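Local coordinates for protein cytochrome P450 (Picrophilus torridus, PDB 2RFB) that probably acts as a heme-dependent monooxygenase, holding an iron porphyrin through a cysteine thiolate and presumably inserting one atom of molecular oxygen into organic substrates, at residues H23-D28 with P236-A241; W13-Y16 with D20-H23; P53-F58 with I290-C295. All coordinates share one frame; numbering follows the deposited sequence.

Contact 1. Residues H23-D28 with P236-A241. With HEM (protoporphyrin IX containing Fe), chain G.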
loop_
_atom_site.group_PDB
_atom_site.type_symbol
_atom_site.label_atom_id
_atom_site.label_comp_id
_atom_site.label_asym_id
_atom_site.label_seq_id
_atom_site.Cartn_x
_atom_site.Cartn_y
_atom_site.Cartn_z
ATOM N N HIS A 23 12.870 8.660 13.097
ATOM C CA HIS A 23 13.198 8.313 14.459
ATOM C C HIS A 23 12.029 7.486 15.029
ATOM O O HIS A 23 12.200 6.382 15.554
ATOM C CB HIS A 23 13.399 9.572 15.297
ATOM C CG HIS A 23 13.599 9.291 16.753
ATOM N ND1 HIS A 23 12.626 9.537 17.704
ATOM C CD2 HIS A 23 14.641 8.735 17.417
ATOM C CE1 HIS A 23 13.078 9.173 18.895
ATOM N NE2 HIS A 23 14.296 8.687 18.750
ATOM N N VAL A 24 10.821 8.007 14.888
ATOM C CA VAL A 24 9.674 7.284 15.432
ATOM C C VAL A 24 9.589 5.883 14.804
ATOM O O VAL A 24 9.607 4.896 15.511
ATOM C CB VAL A 24 8.331 8.100 15.256
ATOM C CG1 VAL A 24 7.119 7.183 15.356
ATOM C CG2 VAL A 24 8.290 9.255 16.252
ATOM N N LEU A 25 9.519 5.778 13.487
ATOM C CA LEU A 25 9.342 4.444 12.854
ATOM C C LEU A 25 10.520 3.509 13.114
ATOM O O LEU A 25 10.338 2.325 13.189
ATOM C CB LEU A 25 9.073 4.560 11.336
ATOM C CG LEU A 25 7.828 5.352 10.978
ATOM C CD1 LEU A 25 7.703 5.580 9.486
ATOM C CD2 LEU A 25 6.666 4.515 11.483
ATOM N N MET A 26 11.737 4.023 13.196
ATOM C CA MET A 26 12.894 3.129 13.433
ATOM C C MET A 26 12.957 2.656 14.897
ATOM O O MET A 26 13.708 1.728 15.232
ATOM C CB MET A 26 14.213 3.847 13.108
ATOM C CG MET A 26 14.493 4.098 11.627
ATOM S SD MET A 26 14.880 2.561 10.736
ATOM C CE MET A 26 16.359 1.957 11.464
ATOM N N ASN A 27 12.200 3.310 15.786
ATOM C CA ASN A 27 12.253 2.933 17.223
ATOM C C ASN A 27 10.928 2.217 17.625
ATOM O O ASN A 27 10.123 2.699 18.435
ATOM C CB ASN A 27 12.657 4.126 18.116
ATOM C CG ASN A 27 14.145 4.521 17.964
ATOM O OD1 ASN A 27 15.028 3.999 18.647
ATOM N ND2 ASN A 27 14.410 5.480 17.108
ATOM N N ASP A 28 10.740 1.058 17.000
ATOM C CA ASP A 28 9.628 0.140 17.258
ATOM C C ASP A 28 9.426 -0.255 18.730
ATOM O O ASP A 28 8.291 -0.386 19.141
ATOM C CB ASP A 28 9.792 -1.104 16.389
ATOM C CG ASP A 28 11.126 -1.751 16.593
ATOM O OD1 ASP A 28 12.121 -1.304 16.019
ATOM O OD2 ASP A 28 11.214 -2.706 17.391
ATOM N N PRO A 236 -1.551 6.723 11.658
ATOM C CA PRO A 236 -2.027 7.194 12.975
ATOM C C PRO A 236 -1.713 6.302 14.173
ATOM O O PRO A 236 -1.858 6.745 15.323
ATOM C CB PRO A 236 -3.565 7.296 12.791
ATOM C CG PRO A 236 -3.914 6.303 11.714
ATOM C CD PRO A 236 -2.626 6.072 10.872
ATOM N N HIS A 237 -1.299 5.061 13.948
ATOM C CA HIS A 237 -1.261 4.134 15.088
ATOM C C HIS A 237 0.147 3.837 15.586
ATOM O O HIS A 237 0.752 2.853 15.147
ATOM C CB HIS A 237 -2.043 2.849 14.742
ATOM C CG HIS A 237 -3.514 3.089 14.532
ATOM N ND1 HIS A 237 -4.288 3.816 15.425
ATOM C CD2 HIS A 237 -4.343 2.748 13.513
ATOM C CE1 HIS A 237 -5.527 3.897 14.972
ATOM N NE2 HIS A 237 -5.592 3.246 13.823
ATOM N N ARG A 238 0.710 4.730 16.403
ATOM C CA ARG A 238 1.922 4.435 17.184
ATOM C C ARG A 238 1.629 4.923 18.564
ATOM O O ARG A 238 0.930 5.910 18.730
ATOM C CB ARG A 238 3.186 5.139 16.696
ATOM C CG ARG A 238 3.762 4.693 15.315
ATOM C CD ARG A 238 3.917 3.222 15.235
ATOM N NE ARG A 238 4.900 2.721 14.283
ATOM C CZ ARG A 238 4.646 2.340 13.028
ATOM N NH1 ARG A 238 3.434 2.509 12.452
ATOM N NH2 ARG A 238 5.620 1.828 12.311
ATOM N N PHE A 239 2.160 4.232 19.558
ATOM C CA PHE A 239 1.920 4.622 20.901
ATOM C C PHE A 239 3.228 4.457 21.614
ATOM O O PHE A 239 3.973 3.485 21.405
ATOM C CB PHE A 239 0.795 3.743 21.512
ATOM C CG PHE A 239 -0.473 3.767 20.693
ATOM C CD1 PHE A 239 -0.596 2.984 19.571
ATOM C CD2 PHE A 239 -1.499 4.647 21.000
ATOM C CE1 PHE A 239 -1.732 3.059 18.772
ATOM C CE2 PHE A 239 -2.631 4.726 20.191
ATOM C CZ PHE A 239 -2.753 3.931 19.097
ATOM N N ALA A 240 3.518 5.417 22.461
ATOM C CA ALA A 240 4.713 5.387 23.217
ATOM C C ALA A 240 4.611 4.259 24.264
ATOM O O ALA A 240 3.722 4.275 25.130
ATOM C CB ALA A 240 4.912 6.740 23.877
ATOM N N ALA A 241 5.541 3.299 24.181
ATOM C CA ALA A 241 5.659 2.213 25.159
ATOM C C ALA A 241 6.380 2.693 26.397
ATOM O O ALA A 241 6.247 2.093 27.456
ATOM C CB ALA A 241 6.388 0.990 24.548
HETATM C CHA HEM G . 3.010 -1.982 5.431
HETATM C CHB HEM G . 2.636 1.846 2.349
HETATM C CHC HEM G . 1.610 -1.411 -1.240
HETATM C CHD HEM G . 1.272 -5.114 1.923
HETATM C C1A HEM G . 3.032 -0.686 4.886
HETATM C C2A HEM G . 3.415 0.513 5.593
HETATM C C3A HEM G . 3.301 1.556 4.709
HETATM C C4A HEM G . 2.880 1.005 3.472
HETATM C CMA HEM G . 3.558 3.142 4.847
HETATM C CAA HEM G . 3.870 0.553 7.094
HETATM C CBA HEM G . 2.684 0.777 8.067
HETATM C CGA HEM G . 3.326 0.911 9.420
HETATM O O1A HEM G . 4.595 1.085 9.527
HETATM O O2A HEM G . 2.560 0.847 10.402
HETATM C C1B HEM G . 2.349 1.292 1.086
HETATM C C2B HEM G . 2.348 1.972 -0.187
HETATM C C3B HEM G . 2.047 0.999 -1.110
HETATM C C4B HEM G . 1.878 -0.240 -0.453
HETATM C CMB HEM G . 2.649 3.531 -0.320
HETATM C CAB HEM G . 1.818 0.883 -2.697
HETATM C CBB HEM G . 2.317 1.824 -3.646
HETATM C C1C HEM G . 1.494 -2.778 -0.802
HETATM C C2C HEM G . 1.277 -4.061 -1.509
HETATM C C3C HEM G . 1.182 -5.033 -0.568
HETATM C C4C HEM G . 1.296 -4.435 0.702
HETATM C CMC HEM G . 1.149 -4.412 -3.061
HETATM C CAC HEM G . 1.000 -6.586 -0.800
HETATM C CBC HEM G . 0.016 -7.291 -0.211
HETATM C C1D HEM G . 1.730 -4.585 3.175
HETATM C C2D HEM G . 1.833 -5.321 4.414
HETATM C C3D HEM G . 2.343 -4.307 5.455
HETATM C C4D HEM G . 2.526 -3.104 4.747
HETATM C CMD HEM G . 1.461 -6.810 4.703
HETATM C CAD HEM G . 2.666 -4.428 6.983
HETATM C CBD HEM G . 4.102 -4.984 7.112
HETATM C CGD HEM G . 4.469 -5.144 8.553
HETATM O O1D HEM G . 3.742 -4.563 9.421
HETATM O O2D HEM G . 5.478 -5.854 8.844
HETATM N NA HEM G . 2.720 -0.356 3.563
HETATM N NB HEM G . 2.080 -0.096 0.884
HETATM N NC HEM G . 1.507 -3.092 0.557
HETATM N ND HEM G . 2.152 -3.255 3.412
HETATM FE FE HEM G . 2.302 -1.808 2.082
#

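Contact 2. Residues W13-Y16 with D20-H23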
loop_
_atom_site.group_PDB
_atom_site.type_symbol
_atom_site.label_atom_id
_atom_site.label_comp_id
_atom_site.label_asym_id
_atom_site.label_seq_id
_atom_site.Cartn_x
_atom_site.Cartn_y
_atom_site.Cartn_z
ATOM N N TRP A 13 0.318 13.264 19.236
ATOM C CA TRP A 13 1.429 14.092 18.840
ATOM C C TRP A 13 1.338 13.994 17.371
ATOM O O TRP A 13 0.995 12.947 16.885
ATOM C CB TRP A 13 2.772 13.541 19.328
ATOM C CG TRP A 13 3.022 13.794 20.793
ATOM C CD1 TRP A 13 2.819 12.919 21.824
ATOM C CD2 TRP A 13 3.546 15.004 21.393
ATOM N NE1 TRP A 13 3.142 13.518 23.035
ATOM C CE2 TRP A 13 3.597 14.789 22.799
ATOM C CE3 TRP A 13 3.959 16.240 20.882
ATOM C CZ2 TRP A 13 4.047 15.759 23.688
ATOM C CZ3 TRP A 13 4.396 17.217 21.771
ATOM C CH2 TRP A 13 4.458 16.966 23.156
ATOM N N HIS A 14 1.605 15.090 16.662
ATOM C CA HIS A 14 1.800 15.011 15.203
ATOM C C HIS A 14 3.246 15.287 14.825
ATOM O O HIS A 14 3.855 16.251 15.337
ATOM C CB HIS A 14 0.825 15.942 14.498
ATOM C CG HIS A 14 -0.580 15.738 14.952
ATOM N ND1 HIS A 14 -1.552 15.183 14.139
ATOM C CD2 HIS A 14 -1.160 15.943 16.161
ATOM C CE1 HIS A 14 -2.679 15.097 14.825
ATOM N NE2 HIS A 14 -2.469 15.549 16.052
ATOM N N VAL A 15 3.788 14.410 13.984
ATOM C CA VAL A 15 5.228 14.391 13.661
ATOM C C VAL A 15 5.410 14.523 12.190
ATOM O O VAL A 15 4.884 13.711 11.401
ATOM C CB VAL A 15 5.887 13.100 14.168
ATOM C CG1 VAL A 15 7.369 13.013 13.780
ATOM C CG2 VAL A 15 5.747 13.038 15.713
ATOM N N TYR A 16 6.136 15.559 11.804
ATOM C CA TYR A 16 6.165 16.018 10.414
ATOM C C TYR A 16 7.517 15.973 9.733
ATOM O O TYR A 16 7.573 15.740 8.542
ATOM C CB TYR A 16 5.725 17.480 10.358
ATOM C CG TYR A 16 4.339 17.726 10.821
ATOM C CD1 TYR A 16 4.108 18.313 12.061
ATOM C CD2 TYR A 16 3.236 17.389 10.011
ATOM C CE1 TYR A 16 2.828 18.559 12.484
ATOM C CE2 TYR A 16 1.933 17.630 10.437
ATOM C CZ TYR A 16 1.749 18.203 11.680
ATOM O OH TYR A 16 0.476 18.478 12.144
ATOM N N ASP A 20 12.299 13.150 12.249
ATOM C CA ASP A 20 11.462 12.746 13.375
ATOM C C ASP A 20 10.560 11.588 12.981
ATOM O O ASP A 20 10.382 10.651 13.759
ATOM C CB ASP A 20 10.642 13.918 13.880
ATOM C CG ASP A 20 11.480 14.957 14.535
ATOM O OD1 ASP A 20 12.569 14.629 15.074
ATOM O OD2 ASP A 20 11.042 16.120 14.538
ATOM N N VAL A 21 9.985 11.636 11.776
ATOM C CA VAL A 21 9.176 10.517 11.294
ATOM C C VAL A 21 10.020 9.245 11.344
ATOM O O VAL A 21 9.629 8.249 11.951
ATOM C CB VAL A 21 8.557 10.771 9.883
ATOM C CG1 VAL A 21 7.876 9.508 9.338
ATOM C CG2 VAL A 21 7.518 11.937 9.928
ATOM N N LYS A 22 11.225 9.314 10.787
ATOM C CA LYS A 22 12.185 8.190 10.795
ATOM C C LYS A 22 12.603 7.716 12.183
ATOM O O LYS A 22 12.687 6.495 12.408
ATOM C CB LYS A 22 13.425 8.598 10.038
ATOM C CG LYS A 22 14.333 7.482 9.744
ATOM C CD LYS A 22 15.304 8.001 8.734
ATOM C CE LYS A 22 16.358 7.040 8.488
ATOM N NZ LYS A 22 17.588 7.849 8.243
ATOM N N HIS A 23 12.870 8.660 13.097
ATOM C CA HIS A 23 13.198 8.313 14.459
ATOM C C HIS A 23 12.029 7.486 15.029
ATOM O O HIS A 23 12.200 6.382 15.554
ATOM C CB HIS A 23 13.399 9.572 15.297
ATOM C CG HIS A 23 13.599 9.291 16.753
ATOM N ND1 HIS A 23 12.626 9.537 17.704
ATOM C CD2 HIS A 23 14.641 8.735 17.417
ATOM C CE1 HIS A 23 13.078 9.173 18.895
ATOM N NE2 HIS A 23 14.296 8.687 18.750
#

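Contact 3. Residues P53-F58 with I290-C295. With HEM (protoporphyrin IX containing Fe), chain G.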
loop_
_atom_site.group_PDB
_atom_site.type_symbol
_atom_site.label_atom_id
_atom_site.label_comp_id
_atom_site.label_asym_id
_atom_site.label_seq_id
_atom_site.Cartn_x
_atom_site.Cartn_y
_atom_site.Cartn_z
ATOM N N PRO A 53 8.798 -8.793 18.354
ATOM C CA PRO A 53 9.055 -10.245 18.437
ATOM C C PRO A 53 7.926 -11.139 17.821
ATOM O O PRO A 53 8.126 -11.754 16.768
ATOM C CB PRO A 53 9.260 -10.489 19.948
ATOM C CG PRO A 53 8.449 -9.431 20.603
ATOM C CD PRO A 53 8.414 -8.243 19.675
ATOM N N GLU A 54 6.757 -11.201 18.436
ATOM C CA GLU A 54 5.612 -11.833 17.769
ATOM C C GLU A 54 5.408 -11.415 16.290
ATOM O O GLU A 54 4.970 -12.227 15.457
ATOM C CB GLU A 54 4.330 -11.575 18.580
ATOM C CG GLU A 54 3.102 -12.337 18.134
ATOM C CD GLU A 54 1.932 -12.169 19.110
ATOM O OE1 GLU A 54 2.036 -12.653 20.270
ATOM O OE2 GLU A 54 0.907 -11.558 18.719
ATOM N N HIS A 55 5.743 -10.167 15.961
ATOM C CA HIS A 55 5.531 -9.656 14.601
ATOM C C HIS A 55 6.454 -10.331 13.577
ATOM O O HIS A 55 6.057 -10.542 12.445
ATOM C CB HIS A 55 5.675 -8.112 14.575
ATOM C CG HIS A 55 6.276 -7.556 13.314
ATOM N ND1 HIS A 55 5.529 -6.906 12.350
ATOM C CD2 HIS A 55 7.556 -7.541 12.868
ATOM C CE1 HIS A 55 6.327 -6.511 11.371
ATOM N NE2 HIS A 55 7.561 -6.891 11.663
ATOM N N LYS A 56 7.679 -10.655 13.975
ATOM C CA LYS A 56 8.691 -11.185 13.045
ATOM C C LYS A 56 8.331 -12.613 12.685
ATOM O O LYS A 56 8.460 -13.047 11.528
ATOM C CB LYS A 56 10.081 -11.148 13.709
ATOM C CG LYS A 56 11.258 -11.517 12.811
ATOM C CD LYS A 56 12.544 -11.699 13.630
ATOM C CE LYS A 56 13.695 -12.189 12.767
ATOM N NZ LYS A 56 13.653 -13.675 12.528
ATOM N N GLU A 57 7.861 -13.330 13.702
ATOM C CA GLU A 57 7.358 -14.677 13.538
ATOM C C GLU A 57 6.282 -14.673 12.470
ATOM O O GLU A 57 6.343 -15.457 11.537
ATOM C CB GLU A 57 6.839 -15.260 14.864
ATOM C CG GLU A 57 7.909 -15.433 15.927
ATOM C CD GLU A 57 7.404 -16.109 17.209
ATOM O OE1 GLU A 57 6.379 -16.840 17.127
ATOM O OE2 GLU A 57 8.051 -15.934 18.282
ATOM N N PHE A 58 5.322 -13.766 12.587
ATOM C CA PHE A 58 4.263 -13.649 11.578
ATOM C C PHE A 58 4.804 -13.217 10.225
ATOM O O PHE A 58 4.568 -13.886 9.246
ATOM C CB PHE A 58 3.156 -12.711 12.047
ATOM C CG PHE A 58 2.151 -13.368 12.936
ATOM C CD1 PHE A 58 2.371 -13.464 14.315
ATOM C CD2 PHE A 58 0.982 -13.887 12.419
ATOM C CE1 PHE A 58 1.439 -14.085 15.155
ATOM C CE2 PHE A 58 0.042 -14.507 13.255
ATOM C CZ PHE A 58 0.269 -14.606 14.619
ATOM N N ILE A 290 9.458 2.713 7.256
ATOM C CA ILE A 290 10.826 2.259 7.446
ATOM C C ILE A 290 10.927 1.519 8.792
ATOM O O ILE A 290 10.074 1.691 9.670
ATOM C CB ILE A 290 11.839 3.437 7.349
ATOM C CG1 ILE A 290 13.282 2.903 7.281
ATOM C CG2 ILE A 290 11.666 4.426 8.499
ATOM C CD1 ILE A 290 14.330 3.994 7.265
ATOM N N GLY A 291 11.953 0.700 8.963
ATOM C CA GLY A 291 12.006 -0.158 10.122
ATOM C C GLY A 291 11.338 -1.519 9.893
ATOM O O GLY A 291 11.248 -2.015 8.768
ATOM N N ILE A 292 10.893 -2.133 10.985
ATOM C CA ILE A 292 10.520 -3.519 10.986
ATOM C C ILE A 292 9.175 -3.663 10.316
ATOM O O ILE A 292 8.836 -4.750 9.885
ATOM C CB ILE A 292 10.500 -4.108 12.414
ATOM C CG1 ILE A 292 9.406 -3.414 13.270
ATOM C CG2 ILE A 292 11.922 -4.073 13.036
ATOM C CD1 ILE A 292 9.030 -4.187 14.545
ATOM N N HIS A 293 8.426 -2.562 10.201
ATOM C CA HIS A 293 7.133 -2.620 9.510
ATOM C C HIS A 293 7.234 -2.086 8.083
ATOM O O HIS A 293 6.207 -1.943 7.411
ATOM C CB HIS A 293 6.042 -1.847 10.261
ATOM C CG HIS A 293 5.613 -2.498 11.535
ATOM N ND1 HIS A 293 4.781 -3.595 11.555
ATOM C CD2 HIS A 293 5.917 -2.222 12.833
ATOM C CE1 HIS A 293 4.593 -3.970 12.818
ATOM N NE2 HIS A 293 5.244 -3.135 13.607
ATOM N N MET A 294 8.454 -1.782 7.617
ATOM C CA MET A 294 8.582 -1.341 6.238
ATOM C C MET A 294 7.727 -2.257 5.322
ATOM O O MET A 294 7.807 -3.489 5.415
ATOM C CB MET A 294 10.058 -1.364 5.783
ATOM C CG MET A 294 10.215 -0.415 4.608
ATOM S SD MET A 294 11.870 0.043 4.147
ATOM C CE MET A 294 12.627 -1.497 3.562
ATOM N N CYS A 295 6.943 -1.644 4.444
ATOM C CA CYS A 295 5.982 -2.331 3.532
ATOM C C CYS A 295 6.476 -3.670 2.996
ATOM O O CYS A 295 7.455 -3.717 2.258
ATOM C CB CYS A 295 5.625 -1.456 2.313
ATOM S SG CYS A 295 4.404 -2.188 1.156
HETATM C CHA HEM G . 3.010 -1.982 5.431
HETATM C CHB HEM G . 2.636 1.846 2.349
HETATM C CHC HEM G . 1.610 -1.411 -1.240
HETATM C CHD HEM G . 1.272 -5.114 1.923
HETATM C C1A HEM G . 3.032 -0.686 4.886
HETATM C C2A HEM G . 3.415 0.513 5.593
HETATM C C3A HEM G . 3.301 1.556 4.709
HETATM C C4A HEM G . 2.880 1.005 3.472
HETATM C CMA HEM G . 3.558 3.142 4.847
HETATM C CAA HEM G . 3.870 0.553 7.094
HETATM C CBA HEM G . 2.684 0.777 8.067
HETATM C CGA HEM G . 3.326 0.911 9.420
HETATM O O1A HEM G . 4.595 1.085 9.527
HETATM O O2A HEM G . 2.560 0.847 10.402
HETATM C C1B HEM G . 2.349 1.292 1.086
HETATM C C2B HEM G . 2.348 1.972 -0.187
HETATM C C3B HEM G . 2.047 0.999 -1.110
HETATM C C4B HEM G . 1.878 -0.240 -0.453
HETATM C CMB HEM G . 2.649 3.531 -0.320
HETATM C CAB HEM G . 1.818 0.883 -2.697
HETATM C CBB HEM G . 2.317 1.824 -3.646
HETATM C C1C HEM G . 1.494 -2.778 -0.802
HETATM C C2C HEM G . 1.277 -4.061 -1.509
HETATM C C3C HEM G . 1.182 -5.033 -0.568
HETATM C C4C HEM G . 1.296 -4.435 0.702
HETATM C CMC HEM G . 1.149 -4.412 -3.061
HETATM C CAC HEM G . 1.000 -6.586 -0.800
HETATM C CBC HEM G . 0.016 -7.291 -0.211
HETATM C C1D HEM G . 1.730 -4.585 3.175
HETATM C C2D HEM G . 1.833 -5.321 4.414
HETATM C C3D HEM G . 2.343 -4.307 5.455
HETATM C C4D HEM G . 2.526 -3.104 4.747
HETATM C CMD HEM G . 1.461 -6.810 4.703
HETATM C CAD HEM G . 2.666 -4.428 6.983
HETATM C CBD HEM G . 4.102 -4.984 7.112
HETATM C CGD HEM G . 4.469 -5.144 8.553
HETATM O O1D HEM G . 3.742 -4.563 9.421
HETATM O O2D HEM G . 5.478 -5.854 8.844
HETATM N NA HEM G . 2.720 -0.356 3.563
HETATM N NB HEM G . 2.080 -0.096 0.884
HETATM N NC HEM G . 1.507 -3.092 0.557
HETATM N ND HEM G . 2.152 -3.255 3.412
HETATM FE FE HEM G . 2.302 -1.808 2.082
#

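Contact 1. Residues H23-D28 with P236-A241
V24 and R238 mark the closest backbone approach, their CA atoms 8.4 Å apart, so the end of a helix and a segment running into a short strand meet through side chains, with no hydrogen bond across. R238 carries the contact and binds the heme, an arginine-propionate pairing familiar in cytochromes P450. Its side chain turns at CG (chi2 -51°) and brings the guanidinium beside the porphyrin. There NH1 of R238 donates to O2A of HEM at 2.8 Å and NH2 donates to O1A at 3.1 Å, the second bond being the straighter at 165°. Both terminal nitrogens thus grip one propionate, whose carboxyl carbon lies in the guanidinium plane, a pairing that fixes the rotation of both flat groups. The CD2 methyl of L25 lies over one guanidinium face, toward the rim, modelled 3.0 Å from NH2 of R238, a shortness that is doubtful at this resolution. Nearer the R238 backbone, the CG1 methyl of V24 rests 4.2 Å from CG of R238. With a leucine in place of R238, the propionate would probably lose both bonds and the positive charge opposite it, and be left freer to turn. All three touching residues are buried. V24 of helix 18-26 also packs on V257 and V259 of strand 256-259 and on F31, while R238 shares backbone hydrogen bonding with V257 and F239 pairs with S32 in the two-stranded sheet 31-32/239-240.

Contact 2. Residues W13-Y16 with D20-H23
V15, at the end of a strand, packs against D20 and V21 on the helix that follows only a few residues later, and the whole contact is local and without hydrogen bonds between the segments. The tight part is formed by one methyl: CG1 of V15 lies 3.4 Å from CB of D20 and 3.6 Å from the backbone N of V21, wedged against the helix backbone. CG1 is swung opposite the backbone N (chi1 177°), which carries it forward to the helix, and the two side chains V15 and D20 meet at about a right angle. V21 replies with CG2, placed 4.0 Å from CG1 of V15 and 3.5 Å from the carbonyl O of V15, so a single methyl covers both a side chain and the strand's last peptide. The CA atoms of V15 and V21 stand 6.0 Å apart, consistent with that direct methyl contact. The looser part is the D20 carboxylate, which reaches K17 in a long, weak ion pair, and Y16, whose CB is directed away from the helix. This is plain packing of strand 12-15, from the three-stranded mixed sheet, on the helix 18-26 that follows it, with V21 about 9 Å from the heme. Strand 256-259 lies alongside, V15 packing on V257 and V259 and V21 on V259, while L261 and A264 of helix 261-264 also meet V21.

Contact 3. Residues P53-F58 with I290-C295
H55 and H293 join helix 52-66, beside the heme propionates, to the cysteine-ligand loop that leads to C295, the signature element of the cytochrome P450 fold. Their rings meet obliquely, planes at 65° and centroids 4.2 Å apart, neither stacked nor edge-to-face. ND1 of H55 comes 3.1 Å from CE1 of H293, and NE2 of H55 lies over one face of H293, toward its rim. H293 in turn uses its edge: ND1 of H293 donates to O1D of HEM at 2.6 Å in a nearly straight bond of 173°, the propionate oxygen lying in the plane of the ring. This short bond, together with the H55 ring pressed obliquely against it, fixes the rotation of the H293 imidazole. The third side chain, I292, approaches H55 from over a ring face, with CD1 of I292 4.0 Å from CD2 of H55. Its CG1 sits between the backbone N and the carbonyl carbon (chi1 64°), which helps direct the chain to the histidine. At the other nitrogen of the ring, NE2 of H55 gives a weak hydrogen bond to the carbonyl O of I292, 3.1 Å long and bent. ND1 of H55 is likewise weakly bonded to F47 O, so both ring nitrogens have backbone partners. The loop takes a type I turn from G291 to M294, closed by M294 N to G291 O at 3.0 Å. R59, on the same helix as H55, bonds both the carbonyl of M294 and the heme. From this turn the chain runs on to C295, which presents its thiolate to the porphyrin: SG of C295, opposite its own backbone N across the CA-CB bond, binds FE of HEM, the heme iron, at 2.3 Å.

Contacts 1 and 2 share helix 18-26 and overlap at H23, their centres about 9 Å apart: contact 2 joins the helix back to strand 12-15, and contact 1 carries it on to R238. Contact 3 lies about 13 Å from contact 1 and about 19 Å from contact 2, centre to centre. Along the chain contact 2 closes first, while contacts 1 and 3 interleave, tying early segments to late ones. Helix 18-26 packs beside the cysteine-ligand loop, L25 CB lying 3.5 Å from I290 O and K22 CE 3.9 Å from I290 CD1; just past the helix, D28 touches I292. Contacts 1 and 3 both reach HEM, R238 gripping one propionate and H293 the other.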